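PDB 5FOC: leucyl-trna synthetase from Plasmodium falciparum, which probably joins leucine to its cognate tRNA at the expense of ATP, the piece crystallised being the editing domain, which probably strips wrongly attached amino acids from tRNA. Local coordinates for residues K106-I109 with D113-V116; Y138-P143 with Y266-D271; L149-D154 with E173-S178; N305-Y310 with K334-E339. The protein carries 2 engineered substitutions. One frame throughout, in Å; residues are numbered along the deposited sequence. Where two conformers were deposited one is given.

Contact 1. Residues K106-I109 with D113-V116; sequences KNKI and DFFV
Over one face of the Phe114 ring lies the backbone of Ile109: its CA sits 3.9 Å from the centre of the Phe114 ring and 16° off the ring normal, a CH-pi contact. Lys108 O approaches the same ring obliquely, and the Phe115 ring receives Ile109 O obliquely too, at 3.3 Å from CE1 of Phe115. Two consecutive short helices of the editing domain, 103-109 and 112-118, are joined here by a two-residue link and pack at the bend. Between the two aromatic neighbours, CD2 of Phe114 stands above a face of the Phe115 ring near its rim. With CG anti to the backbone N (chi1 -161°), the Phe114 ring swings back against the last turn of the first helix, and the Ile109 side chain runs alongside it, pointing the same way. A flat ring suits this place because it can lie against a backbone CA and a branched side chain at once. Phe115 also packs on helix 18-35, meeting the rings of Phe25 and Tyr22. Lys108 reaches Asp118 in a salt bridge at the outer margin. Both branches of Ile109 line the Phe114 ring, CG2 lying 3.8 Å from CE2 of Phe114 and CG1 3.9 Å from its CZ.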
loop_
_atom_site.group_PDB
_atom_site.type_symbol
_atom_site.label_atom_id
_atom_site.label_comp_id
_atom_site.label_asym_id
_atom_site.label_seq_id
_atom_site.Cartn_x
_atom_site.Cartn_y
_atom_site.Cartn_z
ATOM N N LYS A 106 -18.237 -13.330 15.496
ATOM C CA LYS A 106 -17.884 -12.049 16.038
ATOM C C LYS A 106 -16.764 -12.252 17.054
ATOM O O LYS A 106 -15.727 -11.610 16.935
ATOM C CB LYS A 106 -19.092 -11.355 16.681
ATOM C CG LYS A 106 -18.799 -9.966 17.251
ATOM C CD LYS A 106 -19.855 -9.527 18.265
ATOM C CE LYS A 106 -21.053 -8.906 17.608
ATOM N NZ LYS A 106 -21.998 -8.436 18.656
ATOM N N ASN A 107 -16.958 -13.156 18.028
ATOM C CA ASN A 107 -15.953 -13.422 19.052
ATOM C C ASN A 107 -14.595 -13.908 18.508
ATOM O O ASN A 107 -13.556 -13.696 19.144
ATOM C CB ASN A 107 -16.482 -14.466 20.052
ATOM C CG ASN A 107 -17.580 -13.936 20.964
ATOM O OD1 ASN A 107 -17.813 -12.732 21.061
ATOM N ND2 ASN A 107 -18.295 -14.862 21.627
ATOM N N LYS A 108 -14.617 -14.565 17.342
ATOM C CA LYS A 108 -13.409 -15.031 16.677
ATOM C C LYS A 108 -12.659 -13.877 15.994
ATOM O O LYS A 108 -11.429 -13.827 16.020
ATOM C CB LYS A 108 -13.760 -16.121 15.652
ATOM C CG LYS A 108 -12.579 -16.815 14.976
ATOM C CD LYS A 108 -13.059 -17.839 13.940
ATOM C CE LYS A 108 -12.016 -18.891 13.538
ATOM N NZ LYS A 108 -10.670 -18.344 13.212
ATOM N N ILE A 109 -13.409 -12.953 15.389
ATOM C CA ILE A 109 -12.816 -11.843 14.607
ATOM C C ILE A 109 -12.342 -10.764 15.578
ATOM O O ILE A 109 -11.212 -10.286 15.435
ATOM C CB ILE A 109 -13.794 -11.256 13.517
ATOM C CG1 ILE A 109 -14.133 -12.348 12.532
ATOM C CG2 ILE A 109 -13.118 -10.116 12.789
ATOM C CD1 ILE A 109 -15.379 -12.041 11.761
ATOM N N ASP A 113 -6.202 -12.984 18.740
ATOM C CA ASP A 113 -5.741 -14.192 18.015
ATOM C C ASP A 113 -6.021 -14.042 16.503
ATOM O O ASP A 113 -5.265 -14.525 15.687
ATOM C CB ASP A 113 -6.460 -15.460 18.484
ATOM C CG ASP A 113 -5.945 -16.028 19.811
ATOM O OD1 ASP A 113 -4.845 -15.657 20.262
ATOM O OD2 ASP A 113 -6.670 -16.884 20.352
ATOM N N PHE A 114 -7.103 -13.369 16.179
ATOM C CA PHE A 114 -7.425 -13.207 14.761
ATOM C C PHE A 114 -6.336 -12.473 13.991
ATOM O O PHE A 114 -6.024 -12.836 12.848
ATOM C CB PHE A 114 -8.735 -12.483 14.606
ATOM C CG PHE A 114 -9.380 -12.662 13.266
ATOM C CD1 PHE A 114 -9.911 -13.888 12.902
ATOM C CD2 PHE A 114 -9.494 -11.607 12.409
ATOM C CE1 PHE A 114 -10.591 -14.071 11.709
ATOM C CE2 PHE A 114 -10.128 -11.782 11.177
ATOM C CZ PHE A 114 -10.669 -13.016 10.833
ATOM N N PHE A 115 -5.762 -11.432 14.591
ATOM C CA PHE A 115 -4.741 -10.596 13.983
ATOM C C PHE A 115 -3.317 -11.090 14.205
ATOM O O PHE A 115 -2.434 -10.746 13.404
ATOM C CB PHE A 115 -4.879 -9.180 14.490
ATOM C CG PHE A 115 -6.232 -8.620 14.251
ATOM C CD1 PHE A 115 -7.297 -8.888 15.109
ATOM C CD2 PHE A 115 -6.474 -7.858 13.116
ATOM C CE1 PHE A 115 -8.580 -8.399 14.837
ATOM C CE2 PHE A 115 -7.745 -7.360 12.845
ATOM C CZ PHE A 115 -8.801 -7.630 13.674
ATOM N N VAL A 116 -3.086 -11.840 15.293
ATOM C CA VAL A 116 -1.752 -12.359 15.629
ATOM C C VAL A 116 -1.514 -13.801 15.131
ATOM O O VAL A 116 -0.440 -14.112 14.632
ATOM C CB VAL A 116 -1.483 -12.292 17.162
ATOM C CG1 VAL A 116 -0.118 -12.899 17.493
ATOM C CG2 VAL A 116 -1.546 -10.855 17.629
#

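Contact 2. Residues Y138-P143 with Y266-D271; sequences YTFINP and YACLED
Tyr138 and Leu269 cross at about a right angle: the forked end of the leucine meets one corner of the tyrosine ring, CD1 of Leu269 lying 3.7 Å and CD2 of Leu269 3.9 Å from CE2 of Tyr138. The approach is oblique to the ring. Leu269 reaches it with CG anti to its backbone N (chi1 180°), which extends both methyls from the helix toward the strand. Phe140, two residues on and on the same side of the strand, points its far end at the preceding helix residue, Cys268. Its CE1 is 3.5 Å from SG of Cys268, a sulfur-aromatic contact in which the sulfur stands 41° off the ring normal, while CZ of Phe140 touches CB of Cys268 at 3.8 Å. Here helix 263-274 packs across strand 138-141 of the large mixed sheet of the editing domain; the axes of strand 138-141 and helical segment 266-271 pass 11.1 Å apart, at 92°, so long aromatic side chains span the distance between the backbones. The small, polarisable thiol of cysteine lets the phenylalanine come close to the helix. Tyrosine suits the other position because its hydroxyl extends past the leucine to hydrogen-bond Gln289 O and Asn292 N. Strand 254-257 pairs beside 138-141, with Val255 and Cys257 touching the Phe140 side chain.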
loop_
_atom_site.group_PDB
_atom_site.type_symbol
_atom_site.label_atom_id
_atom_site.label_comp_id
_atom_site.label_asym_id
_atom_site.label_seq_id
_atom_site.Cartn_x
_atom_site.Cartn_y
_atom_site.Cartn_z
ATOM N N TYR A 138 8.962 3.678 2.482
ATOM C CA TYR A 138 7.763 3.979 3.193
ATOM C C TYR A 138 6.563 3.402 2.443
ATOM O O TYR A 138 6.750 2.812 1.347
ATOM C CB TYR A 138 7.567 5.492 3.412
ATOM C CG TYR A 138 8.632 6.060 4.280
ATOM C CD1 TYR A 138 8.489 5.946 5.642
ATOM C CD2 TYR A 138 9.783 6.624 3.777
ATOM C CE1 TYR A 138 9.474 6.435 6.478
ATOM C CE2 TYR A 138 10.770 7.151 4.606
ATOM C CZ TYR A 138 10.611 6.999 5.986
ATOM O OH TYR A 138 11.651 7.484 6.819
ATOM N N THR A 139 5.416 3.488 3.077
ATOM C CA THR A 139 4.138 3.142 2.458
ATOM C C THR A 139 3.243 4.357 2.573
ATOM O O THR A 139 3.038 4.908 3.621
ATOM C CB THR A 139 3.515 1.918 3.189
ATOM O OG1 THR A 139 4.354 0.779 2.998
ATOM C CG2 THR A 139 2.082 1.672 2.726
ATOM N N PHE A 140 2.682 4.819 1.459
ATOM C CA PHE A 140 1.809 5.964 1.498
ATOM C C PHE A 140 0.321 5.595 1.452
ATOM O O PHE A 140 -0.080 4.619 0.767
ATOM C CB PHE A 140 2.019 6.910 0.311
ATOM C CG PHE A 140 3.319 7.640 0.265
ATOM C CD1 PHE A 140 3.716 8.505 1.299
ATOM C CD2 PHE A 140 4.106 7.585 -0.893
ATOM C CE1 PHE A 140 4.905 9.256 1.170
ATOM C CE2 PHE A 140 5.258 8.319 -1.017
ATOM C CZ PHE A 140 5.679 9.143 0.033
ATOM N N ILE A 141 -0.446 6.368 2.210
ATOM C CA ILE A 141 -1.899 6.229 2.324
ATOM C C ILE A 141 -2.533 7.599 2.337
ATOM O O ILE A 141 -1.887 8.585 2.677
ATOM C CB ILE A 141 -2.269 5.412 3.586
ATOM C CG1 ILE A 141 -3.652 4.828 3.515
ATOM C CG2 ILE A 141 -2.111 6.235 4.850
ATOM C CD1 ILE A 141 -3.946 3.751 4.554
ATOM N N ASN A 142 -3.784 7.698 1.862
ATOM C CA ASN A 142 -4.450 8.975 1.944
ATOM C C ASN A 142 -5.051 9.146 3.324
ATOM O O ASN A 142 -5.940 8.398 3.661
ATOM C CB ASN A 142 -5.512 9.109 0.845
ATOM C CG ASN A 142 -6.111 10.498 0.767
ATOM O OD1 ASN A 142 -6.316 11.182 1.753
ATOM N ND2 ASN A 142 -6.402 10.925 -0.452
ATOM N N PRO A 143 -4.536 10.101 4.134
ATOM C CA PRO A 143 -4.960 10.170 5.552
ATOM C C PRO A 143 -6.429 10.605 5.744
ATOM O O PRO A 143 -7.051 10.308 6.753
ATOM C CB PRO A 143 -3.997 11.220 6.125
ATOM C CG PRO A 143 -3.680 12.115 4.962
ATOM C CD PRO A 143 -3.597 11.186 3.799
ATOM N N TYR A 266 9.527 11.264 -3.845
ATOM C CA TYR A 266 10.571 12.144 -3.333
ATOM C C TYR A 266 9.989 13.433 -2.762
ATOM O O TYR A 266 10.361 13.895 -1.654
ATOM C CB TYR A 266 11.590 12.485 -4.423
ATOM C CG TYR A 266 12.746 13.245 -3.864
ATOM C CD1 TYR A 266 13.823 12.560 -3.323
ATOM C CD2 TYR A 266 12.744 14.633 -3.785
ATOM C CE1 TYR A 266 14.889 13.253 -2.723
ATOM C CE2 TYR A 266 13.799 15.331 -3.185
ATOM C CZ TYR A 266 14.877 14.633 -2.661
ATOM O OH TYR A 266 15.933 15.293 -2.072
ATOM N N ALA A 267 9.108 14.059 -3.555
ATOM C CA ALA A 267 8.490 15.325 -3.186
ATOM C C ALA A 267 7.737 15.238 -1.869
ATOM O O ALA A 267 7.846 16.133 -1.024
ATOM C CB ALA A 267 7.538 15.788 -4.274
ATOM N N CYS A 268 6.977 14.174 -1.710
ATOM C CA CYS A 268 6.109 14.007 -0.543
ATOM C C CYS A 268 6.972 13.767 0.721
ATOM O O CYS A 268 6.740 14.379 1.787
ATOM C CB CYS A 268 5.137 12.866 -0.753
ATOM S SG CYS A 268 4.016 12.573 0.603
ATOM N N LEU A 269 7.949 12.884 0.567
ATOM C CA LEU A 269 8.869 12.610 1.669
ATOM C C LEU A 269 9.634 13.880 2.067
ATOM O O LEU A 269 9.762 14.176 3.274
ATOM C CB LEU A 269 9.790 11.425 1.329
ATOM C CG LEU A 269 10.817 11.037 2.418
ATOM C CD1 LEU A 269 10.160 10.758 3.786
ATOM C CD2 LEU A 269 11.642 9.845 1.911
ATOM N N GLU A 270 10.098 14.651 1.098
ATOM C CA GLU A 270 10.769 15.924 1.343
ATOM C C GLU A 270 9.875 16.939 2.081
ATOM O O GLU A 270 10.351 17.617 2.961
ATOM C CB GLU A 270 11.324 16.490 0.032
ATOM C CG GLU A 270 11.976 17.862 0.109
ATOM C CD GLU A 270 13.357 17.895 0.741
ATOM O OE1 GLU A 270 13.853 16.862 1.250
ATOM O OE2 GLU A 270 13.954 19.000 0.728
ATOM N N ASP A 271 8.579 17.018 1.740
ATOM C CA ASP A 271 7.642 17.930 2.423
ATOM C C ASP A 271 7.441 17.481 3.866
ATOM O O ASP A 271 7.413 18.292 4.795
ATOM C CB ASP A 271 6.285 17.998 1.692
ATOM C CG ASP A 271 6.287 18.961 0.521
ATOM O OD1 ASP A 271 7.225 19.730 0.317
ATOM O OD2 ASP A 271 5.335 18.903 -0.282
#

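Contact 3. Residues L149-D154 with E173-S178; sequences LTLGFD and EEIINS
Leu151 and Ile175 make the tight part of this contact, with CB of Leu151 3.6 Å from CG2 of Ile175. They join strand 146-152, within the large mixed sheet of the editing domain, to helix 172-178, an alpha-on-beta packing in which a leucine of the strand meets two successive isoleucines of the helix. Chi1 of Ile175 (-64°) places CG2 anti to its backbone N, and this methyl also touches CD1 of Leu151 at 3.8 Å. The same CD1 reaches on to CG1 of Ile176 at 4.1 Å, although the CB of Ile176 points away from the strand; the leucine therefore lies against both isoleucines, crossing each at a slant. Branched and flexible aliphatic chains suit this buried side, where they fit together without needing polar partners. Ile176 also faces helix 103-109, touching Leu105, Lys108 and Ile109, so the packing continues onto that helix.

The other end is looser and nearer to solvent. Phe153, just past the strand, has a partly exposed ring that makes a loose approach to an exposed residue: CD1 of Phe153 is 4.1 Å from Ser178 O, which lies oblique to the ring. Met170 touches both Phe153 and Ser178. Serine suits the last turn of the helix, since its short hydroxyl can fold back on the backbone one turn earlier: OG of Ser178 donates to Glu174 O at 2.8 Å, coming in 25° from the carbonyl plane.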
loop_
_atom_site.group_PDB
_atom_site.type_symbol
_atom_site.label_atom_id
_atom_site.label_comp_id
_atom_site.label_asym_id
_atom_site.label_seq_id
_atom_site.Cartn_x
_atom_site.Cartn_y
_atom_site.Cartn_z
ATOM N N LEU A 149 -11.315 -3.039 5.364
ATOM C CA LEU A 149 -10.648 -4.285 5.746
ATOM C C LEU A 149 -11.584 -5.412 5.319
ATOM O O LEU A 149 -12.747 -5.411 5.704
ATOM C CB LEU A 149 -10.421 -4.375 7.298
ATOM C CG LEU A 149 -9.253 -3.532 7.776
ATOM C CD1 LEU A 149 -9.389 -2.048 7.569
ATOM C CD2 LEU A 149 -9.139 -3.828 9.265
ATOM N N THR A 150 -11.030 -6.378 4.575
ATOM C CA THR A 150 -11.761 -7.517 4.046
ATOM C C THR A 150 -10.828 -8.734 3.880
ATOM O O THR A 150 -9.609 -8.587 3.615
ATOM C CB THR A 150 -12.418 -7.178 2.684
ATOM O OG1 THR A 150 -13.411 -8.157 2.444
ATOM C CG2 THR A 150 -11.419 -7.174 1.593
ATOM N N LEU A 151 -11.391 -9.918 4.053
ATOM C CA LEU A 151 -10.637 -11.157 4.015
ATOM C C LEU A 151 -10.449 -11.634 2.579
ATOM O O LEU A 151 -11.390 -11.469 1.765
ATOM C CB LEU A 151 -11.341 -12.231 4.855
ATOM C CG LEU A 151 -11.277 -12.137 6.415
ATOM C CD1 LEU A 151 -12.334 -13.014 7.040
ATOM C CD2 LEU A 151 -9.878 -12.554 6.798
ATOM N N GLY A 152 -9.288 -12.142 2.226
ATOM C CA GLY A 152 -9.072 -12.619 0.858
ATOM C C GLY A 152 -8.048 -13.712 0.796
ATOM O O GLY A 152 -7.470 -14.142 1.841
ATOM N N PHE A 153 -7.785 -14.121 -0.425
ATOM C CA PHE A 153 -6.952 -15.259 -0.703
ATOM C C PHE A 153 -5.500 -14.852 -0.884
ATOM O O PHE A 153 -5.188 -13.745 -1.359
ATOM C CB PHE A 153 -7.423 -15.932 -1.992
ATOM C CG PHE A 153 -8.886 -16.347 -1.973
ATOM C CD1 PHE A 153 -9.276 -17.451 -1.225
ATOM C CD2 PHE A 153 -9.852 -15.644 -2.681
ATOM C CE1 PHE A 153 -10.583 -17.854 -1.149
ATOM C CE2 PHE A 153 -11.189 -16.064 -2.648
ATOM C CZ PHE A 153 -11.557 -17.163 -1.875
ATOM N N ASP A 154 -4.617 -15.794 -0.541
ATOM C CA ASP A 154 -3.180 -15.589 -0.670
ATOM C C ASP A 154 -2.718 -15.747 -2.099
ATOM O O ASP A 154 -1.722 -15.135 -2.485
ATOM C CB ASP A 154 -2.395 -16.547 0.247
ATOM C CG ASP A 154 -0.958 -16.089 0.476
ATOM O OD1 ASP A 154 -0.754 -14.957 0.994
ATOM O OD2 ASP A 154 -0.038 -16.861 0.122
ATOM N N GLU A 173 -18.946 -17.763 7.246
ATOM C CA GLU A 173 -18.189 -18.840 7.842
ATOM C C GLU A 173 -17.160 -19.370 6.852
ATOM O O GLU A 173 -15.981 -19.529 7.220
ATOM C CB GLU A 173 -19.129 -19.930 8.317
ATOM C CG GLU A 173 -18.480 -21.000 9.151
ATOM C CD GLU A 173 -19.511 -21.732 9.986
ATOM O OE1 GLU A 173 -20.202 -21.066 10.797
ATOM O OE2 GLU A 173 -19.650 -22.961 9.809
ATOM N N GLU A 174 -17.596 -19.601 5.590
ATOM C CA GLU A 174 -16.691 -20.065 4.550
ATOM C C GLU A 174 -15.533 -19.090 4.327
ATOM O O GLU A 174 -14.416 -19.522 4.159
ATOM C CB GLU A 174 -17.433 -20.352 3.239
ATOM C CG GLU A 174 -18.268 -21.615 3.316
ATOM C CD GLU A 174 -19.203 -21.780 2.140
ATOM O OE1 GLU A 174 -19.426 -20.795 1.352
ATOM O OE2 GLU A 174 -19.725 -22.920 2.018
ATOM N N ILE A 175 -15.799 -17.794 4.335
ATOM C CA ILE A 175 -14.742 -16.767 4.151
ATOM C C ILE A 175 -13.720 -16.810 5.297
ATOM O O ILE A 175 -12.499 -16.834 5.063
ATOM C CB ILE A 175 -15.322 -15.334 4.037
ATOM C CG1 ILE A 175 -16.174 -15.272 2.752
ATOM C CG2 ILE A 175 -14.246 -14.250 3.970
ATOM C CD1 ILE A 175 -17.035 -14.032 2.614
ATOM N N ILE A 176 -14.247 -16.929 6.499
ATOM C CA ILE A 176 -13.384 -17.007 7.666
ATOM C C ILE A 176 -12.520 -18.269 7.595
ATOM O O ILE A 176 -11.329 -18.244 7.988
ATOM C CB ILE A 176 -14.237 -16.920 8.950
ATOM C CG1 ILE A 176 -14.864 -15.522 9.110
ATOM C CG2 ILE A 176 -13.373 -17.120 10.174
ATOM C CD1 ILE A 176 -15.966 -15.431 10.165
ATOM N N ASN A 177 -13.109 -19.386 7.157
ATOM C CA ASN A 177 -12.386 -20.650 7.052
ATOM C C ASN A 177 -11.459 -20.820 5.857
ATOM O O ASN A 177 -10.651 -21.775 5.823
ATOM C CB ASN A 177 -13.378 -21.805 7.100
ATOM C CG ASN A 177 -14.124 -21.867 8.429
ATOM O OD1 ASN A 177 -13.622 -21.399 9.420
ATOM N ND2 ASN A 177 -15.331 -22.427 8.432
ATOM N N SER A 178 -11.575 -19.926 4.864
ATOM C CA SER A 178 -10.850 -20.128 3.630
ATOM C C SER A 178 -9.850 -19.032 3.245
ATOM O O SER A 178 -8.951 -19.276 2.433
ATOM C CB SER A 178 -11.839 -20.299 2.507
ATOM O OG SER A 178 -12.793 -21.301 2.771
#

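Contact 4. Residues N305-Y310 with K334-E339; sequences NNTGKY and KKQYFE
Thr307 and Gln336 meet through one side-chain hydrogen bond, and the glutamine is the longer partner. Its CB leaves helix 325-339 toward the other segment, and CG lies anti to the carbonyl carbon (chi1 -68°). From there the chain is extended, with chi2 178°, so CB and CG serve as reach and the amide is carried across the distance between backbones whose nearest CA atoms, those of Thr307 and Gln336, are 8.9 Å apart. CD holds NE2 toward OG1 of Thr307. At the tip, NE2 of Gln336 donates to OG1 of Thr307 at 2.9 Å; the bond is moderately bent, 144° at the hydrogen, but the hydroxyl lies in the amide plane. The stronger partner of the same NE2 is Asp261 O, and OE1 of Gln336 accepts from Lys129, so both ends of the buried amide are satisfied, which should fix its rotation. Glutamine suits the place by its reach and by offering a donor and an acceptor together; threonine answers with a short hydroxyl on the first turn of its helix. The bond thus ties the start of helix 307-314 to the last turns of helix 325-339, beside the loop residue Asp261 that leads into helix 263-274.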
loop_
_atom_site.group_PDB
_atom_site.type_symbol
_atom_site.label_atom_id
_atom_site.label_comp_id
_atom_site.label_asym_id
_atom_site.label_seq_id
_atom_site.Cartn_x
_atom_site.Cartn_y
_atom_site.Cartn_z
ATOM N N ASN A 305 21.671 7.507 -11.099
ATOM C CA ASN A 305 20.588 6.986 -10.296
ATOM C C ASN A 305 19.920 8.130 -9.494
ATOM O O ASN A 305 20.238 9.303 -9.682
ATOM C CB ASN A 305 21.109 5.815 -9.430
ATOM C CG ASN A 305 22.113 6.240 -8.393
ATOM O OD1 ASN A 305 22.330 7.420 -8.133
ATOM N ND2 ASN A 305 22.759 5.253 -7.795
ATOM N N ASN A 306 18.976 7.799 -8.632
ATOM C CA ASN A 306 18.275 8.827 -7.851
ATOM C C ASN A 306 17.636 9.867 -8.752
ATOM O O ASN A 306 17.695 11.056 -8.497
ATOM C CB ASN A 306 19.184 9.406 -6.775
ATOM C CG ASN A 306 19.424 8.396 -5.710
ATOM O OD1 ASN A 306 18.493 8.018 -5.033
ATOM N ND2 ASN A 306 20.644 7.890 -5.605
ATOM N N THR A 307 16.995 9.352 -9.795
ATOM C CA THR A 307 16.345 10.188 -10.761
ATOM C C THR A 307 15.115 10.941 -10.218
ATOM O O THR A 307 14.734 11.990 -10.771
ATOM C CB THR A 307 16.013 9.409 -12.089
ATOM O OG1 THR A 307 15.107 8.348 -11.838
ATOM C CG2 THR A 307 17.267 8.820 -12.706
ATOM N N GLY A 308 14.490 10.434 -9.164
ATOM C CA GLY A 308 13.384 11.127 -8.546
ATOM C C GLY A 308 13.791 12.491 -8.037
ATOM O O GLY A 308 13.118 13.475 -8.288
ATOM N N LYS A 309 14.900 12.528 -7.286
ATOM C CA LYS A 309 15.490 13.771 -6.807
ATOM C C LYS A 309 15.962 14.634 -7.990
ATOM O O LYS A 309 15.750 15.839 -8.006
ATOM C CB LYS A 309 16.677 13.467 -5.879
ATOM C CG LYS A 309 17.334 14.695 -5.264
ATOM C CD LYS A 309 18.469 14.338 -4.310
ATOM C CE LYS A 309 19.192 15.618 -3.973
ATOM N NZ LYS A 309 20.353 15.496 -3.074
ATOM N N TYR A 310 16.641 14.019 -8.948
ATOM C CA TYR A 310 17.164 14.762 -10.113
ATOM C C TYR A 310 16.053 15.581 -10.813
ATOM O O TYR A 310 16.254 16.749 -11.076
ATOM C CB TYR A 310 17.843 13.825 -11.119
ATOM C CG TYR A 310 18.415 14.547 -12.306
ATOM C CD1 TYR A 310 19.711 15.057 -12.287
ATOM C CD2 TYR A 310 17.651 14.728 -13.469
ATOM C CE1 TYR A 310 20.232 15.745 -13.382
ATOM C CE2 TYR A 310 18.166 15.394 -14.564
ATOM C CZ TYR A 310 19.452 15.904 -14.511
ATOM O OH TYR A 310 19.945 16.555 -15.619
ATOM N N LYS A 334 7.974 7.132 -18.485
ATOM C CA LYS A 334 8.270 6.678 -19.874
ATOM C C LYS A 334 9.793 6.626 -20.130
ATOM O O LYS A 334 10.332 5.679 -20.681
ATOM C CB LYS A 334 7.503 7.580 -20.858
ATOM C CG LYS A 334 6.050 7.132 -21.041
ATOM C CD LYS A 334 5.304 7.986 -22.071
ATOM C CE LYS A 334 3.778 7.863 -21.927
ATOM N NZ LYS A 334 3.226 8.489 -20.682
ATOM N N LYS A 335 10.510 7.594 -19.566
ATOM C CA LYS A 335 11.947 7.647 -19.744
ATOM C C LYS A 335 12.649 6.485 -19.041
ATOM O O LYS A 335 13.515 5.843 -19.600
ATOM C CB LYS A 335 12.497 8.973 -19.243
ATOM C CG LYS A 335 13.927 9.236 -19.657
ATOM C CD LYS A 335 14.242 10.720 -19.576
ATOM C CE LYS A 335 15.693 11.009 -19.907
ATOM N NZ LYS A 335 16.002 10.865 -21.354
ATOM N N GLN A 336 12.325 6.265 -17.765
ATOM C CA GLN A 336 12.842 5.061 -17.094
ATOM C C GLN A 336 12.513 3.744 -17.828
ATOM O O GLN A 336 13.362 2.863 -17.961
ATOM C CB GLN A 336 12.295 4.999 -15.670
ATOM C CG GLN A 336 12.843 6.091 -14.763
ATOM C CD GLN A 336 12.236 6.000 -13.376
ATOM O OE1 GLN A 336 11.215 5.314 -13.174
ATOM N NE2 GLN A 336 12.844 6.702 -12.410
ATOM N N TYR A 337 11.293 3.649 -18.388
ATOM C CA TYR A 337 10.851 2.400 -18.973
ATOM C C TYR A 337 11.689 2.174 -20.227
ATOM O O TYR A 337 12.287 1.114 -20.403
ATOM C CB TYR A 337 9.347 2.465 -19.288
ATOM C CG TYR A 337 8.736 1.235 -19.935
ATOM C CD1 TYR A 337 8.861 -0.035 -19.381
ATOM C CD2 TYR A 337 7.994 1.360 -21.109
ATOM C CE1 TYR A 337 8.266 -1.137 -19.961
ATOM C CE2 TYR A 337 7.401 0.259 -21.722
ATOM C CZ TYR A 337 7.524 -0.994 -21.150
ATOM O OH TYR A 337 6.984 -2.105 -21.728
ATOM N N PHE A 338 11.749 3.190 -21.103
ATOM C CA PHE A 338 12.485 2.990 -22.338
ATOM C C PHE A 338 14.006 3.117 -22.276
ATOM O O PHE A 338 14.684 2.622 -23.181
ATOM C CB PHE A 338 11.937 3.930 -23.419
ATOM C CG PHE A 338 10.552 3.547 -23.906
ATOM C CD1 PHE A 338 10.377 2.434 -24.692
ATOM C CD2 PHE A 338 9.433 4.281 -23.550
ATOM C CE1 PHE A 338 9.119 2.064 -25.152
ATOM C CE2 PHE A 338 8.158 3.918 -23.997
ATOM C CZ PHE A 338 8.011 2.789 -24.787
ATOM N N GLU A 339 14.559 3.758 -21.240
ATOM C CA GLU A 339 15.950 4.101 -21.256
ATOM C C GLU A 339 16.673 3.665 -19.994
ATOM O O GLU A 339 17.880 3.675 -19.977
ATOM C CB GLU A 339 16.134 5.609 -21.435
ATOM C CG GLU A 339 15.609 6.129 -22.742
ATOM C CD GLU A 339 15.730 7.634 -22.857
ATOM O OE1 GLU A 339 16.753 8.200 -22.446
ATOM O OE2 GLU A 339 14.781 8.274 -23.351
#

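Contacts 1 and 3 adjoin, their centres 12 Å apart: helix 103-109 meets Ile176 and Phe114 meets Leu151, so that the two form one continuous patch of side-chain packing. Contact 1 lies 23 Å from the chain centre, yet its Ile109, Phe114 and Phe115 are buried while Lys108 is partly exposed. Contacts 2 and 4 touch where Tyr266 packs on Lys309 and Gly308. Contact 2 is the most central, 12 Å from the chain centre, and wholly buried; contact 3 shares its sheet but runs out to an exposed end. The first three rest on aromatic and aliphatic packing. Contact 4 is peripheral yet buried where it touches, and its two segments meet through a single side-chain hydrogen bond.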